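Local coordinates for protein immunomodulatory active chitinase (Trichuris suis, PDB 6G9E) that probably binds chitin and hydrolyses it as a family 18 glycoside hydrolase, at residues Tyr372-Gly377 with Lys387-Ser392. Numbering follows the deposited sequence.
Sequences YDDFLG and KYPLIS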
# COMPACT_ATOMS: atom_id res chain seq x y z
N TYR A 372 -3.78 4.85 -9.29
CA TYR A 372 -4.14 6.16 -8.75
C TYR A 372 -3.29 7.30 -9.32
O TYR A 372 -3.81 8.40 -9.51
CB TYR A 372 -4.01 6.12 -7.23
CG TYR A 372 -5.03 5.23 -6.53
CD1 TYR A 372 -6.25 4.93 -7.11
CD2 TYR A 372 -4.77 4.72 -5.26
CE1 TYR A 372 -7.18 4.14 -6.47
CE2 TYR A 372 -5.69 3.94 -4.61
CZ TYR A 372 -6.90 3.65 -5.22
OH TYR A 372 -7.82 2.87 -4.57
N ASP A 373 -2.01 7.06 -9.61
CA ASP A 373 -1.16 8.05 -10.25
C ASP A 373 -1.75 8.47 -11.60
O ASP A 373 -2.75 7.93 -12.07
CB ASP A 373 0.25 7.49 -10.46
CG ASP A 373 1.32 8.59 -10.47
OD1 ASP A 373 1.02 9.79 -10.27
OD2 ASP A 373 2.50 8.23 -10.67
N ASP A 374 -1.12 9.47 -12.22
CA ASP A 374 -1.52 9.94 -13.54
C ASP A 374 -0.83 9.07 -14.60
O ASP A 374 0.03 9.52 -15.37
CB ASP A 374 -1.17 11.41 -13.73
CG ASP A 374 -1.69 11.97 -15.05
OD1 ASP A 374 -2.49 11.27 -15.70
OD2 ASP A 374 -1.29 13.10 -15.43
N PHE A 375 -1.25 7.80 -14.62
CA PHE A 375 -0.51 6.79 -15.37
C PHE A 375 -0.56 7.03 -16.87
O PHE A 375 0.39 6.69 -17.58
CB PHE A 375 -1.00 5.38 -15.02
CG PHE A 375 -2.48 5.14 -15.28
CD1 PHE A 375 -2.91 4.66 -16.50
CD2 PHE A 375 -3.42 5.33 -14.27
CE1 PHE A 375 -4.25 4.42 -16.73
CE2 PHE A 375 -4.76 5.07 -14.50
CZ PHE A 375 -5.17 4.61 -15.73
N LEU A 376 -1.66 7.60 -17.37
CA LEU A 376 -1.70 8.06 -18.76
C LEU A 376 -0.82 9.28 -19.00
O LEU A 376 -0.43 9.53 -20.14
CB LEU A 376 -3.13 8.41 -19.15
CG LEU A 376 -4.15 7.31 -18.93
CD1 LEU A 376 -5.50 7.85 -19.24
CD2 LEU A 376 -3.82 6.11 -19.81
N GLY A 377 -0.53 10.06 -17.95
CA GLY A 377 0.12 11.34 -18.12
C GLY A 377 -0.71 12.37 -18.84
O GLY A 377 -0.16 13.29 -19.44
N LYS A 387 4.21 10.78 -17.72
CA LYS A 387 3.50 9.65 -17.12
C LYS A 387 4.09 9.31 -15.75
O LYS A 387 5.31 9.34 -15.55
CB LYS A 387 3.59 8.41 -18.02
CG LYS A 387 2.78 8.47 -19.29
CD LYS A 387 3.02 7.25 -20.15
CE LYS A 387 2.48 7.45 -21.56
NZ LYS A 387 3.36 6.80 -22.57
N TYR A 388 3.22 8.93 -14.84
CA TYR A 388 3.58 8.57 -13.47
C TYR A 388 4.30 9.72 -12.77
O TYR A 388 5.40 9.52 -12.22
CB TYR A 388 4.44 7.30 -13.43
CG TYR A 388 3.69 6.07 -13.88
CD1 TYR A 388 4.03 5.41 -15.04
CD2 TYR A 388 2.61 5.59 -13.14
CE1 TYR A 388 3.33 4.29 -15.46
CE2 TYR A 388 1.91 4.47 -13.55
CZ TYR A 388 2.27 3.83 -14.71
OH TYR A 388 1.60 2.70 -15.14
N PRO A 389 3.71 10.92 -12.74
CA PRO A 389 4.37 12.03 -12.05
C PRO A 389 4.84 11.67 -10.64
O PRO A 389 5.94 12.05 -10.22
CB PRO A 389 3.28 13.12 -12.03
CG PRO A 389 2.29 12.71 -13.09
CD PRO A 389 2.31 11.23 -13.07
N LEU A 390 4.03 10.90 -9.92
CA LEU A 390 4.29 10.61 -8.52
C LEU A 390 5.22 9.42 -8.35
O LEU A 390 6.21 9.50 -7.60
CB LEU A 390 2.95 10.35 -7.79
CG LEU A 390 1.89 11.46 -7.73
CD1 LEU A 390 0.79 11.12 -6.72
CD2 LEU A 390 2.51 12.79 -7.39
N ILE A 391 4.93 8.32 -9.05
CA ILE A 391 5.64 7.07 -8.81
C ILE A 391 7.05 7.14 -9.38
O ILE A 391 7.97 6.52 -8.84
CB ILE A 391 4.84 5.89 -9.39
CG1 ILE A 391 3.43 5.87 -8.77
CG2 ILE A 391 5.55 4.54 -9.15
CD1 ILE A 391 2.59 4.76 -9.29
N SER A 392 7.24 7.91 -10.46
CA SER A 392 8.57 8.09 -11.02
C SER A 392 9.56 8.59 -9.99
O SER A 392 10.76 8.35 -10.14
CB SER A 392 8.54 9.06 -12.19
OG SER A 392 7.83 8.52 -13.29
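The carboxylate of D373 plugs into the backbone amides of L390 and I391 in this buried contact, which closes the long loop between strand 364-368 and helix 392-398, the last strand and last helix of the modelled chain, on itself. L390 N gives its straighter bond to OD1, on the syn lone pair (3.2 Å from L390 N to D373 OD1), and a weak one to OD2. I391 N meets D373 OD2 at 2.9 Å, nearly straight at 163° but from above the carboxylate plane. With CG anti to the backbone N (chi1 -152°), D373 swings the group across to residues 388-391, where L390 CB and CG lie beside OD1 and I391 CG1 lies against OD2. OD1 also takes a weak bond from D374 N, so the carboxylate ties its own segment to 387-392 and its rotation is fixed from several directions.

Farther along, D374 O closes the type I turn D374-G377 by accepting from G377 N, and on the opposite face of its plane it accepts from Y388 N, 3.3 Å away. The D374 side chain lays CB against P389 CD at 3.5 Å, while its carboxylate turns to the amides of F379 and C380, the latter a disulfide partner of C315.

The Y388 ring receives F375 CA over one face in a CH-pi contact, 4.1 Å from CA to the ring centroid, and F375 CB touches Y388 CE2 at 3.4 Å. D373 OD2 sits at the ring edge, in its plane; the phenol hydroxyl is hydrogen-bonded to H56 O and Y52 OH. K387, exposed to solvent, lays its CG beside F375 O. A buried aspartate carboxylate accepting successive backbone amides thus pins together two arms of the loop that follows the final strand of the family 18 TIM barrel.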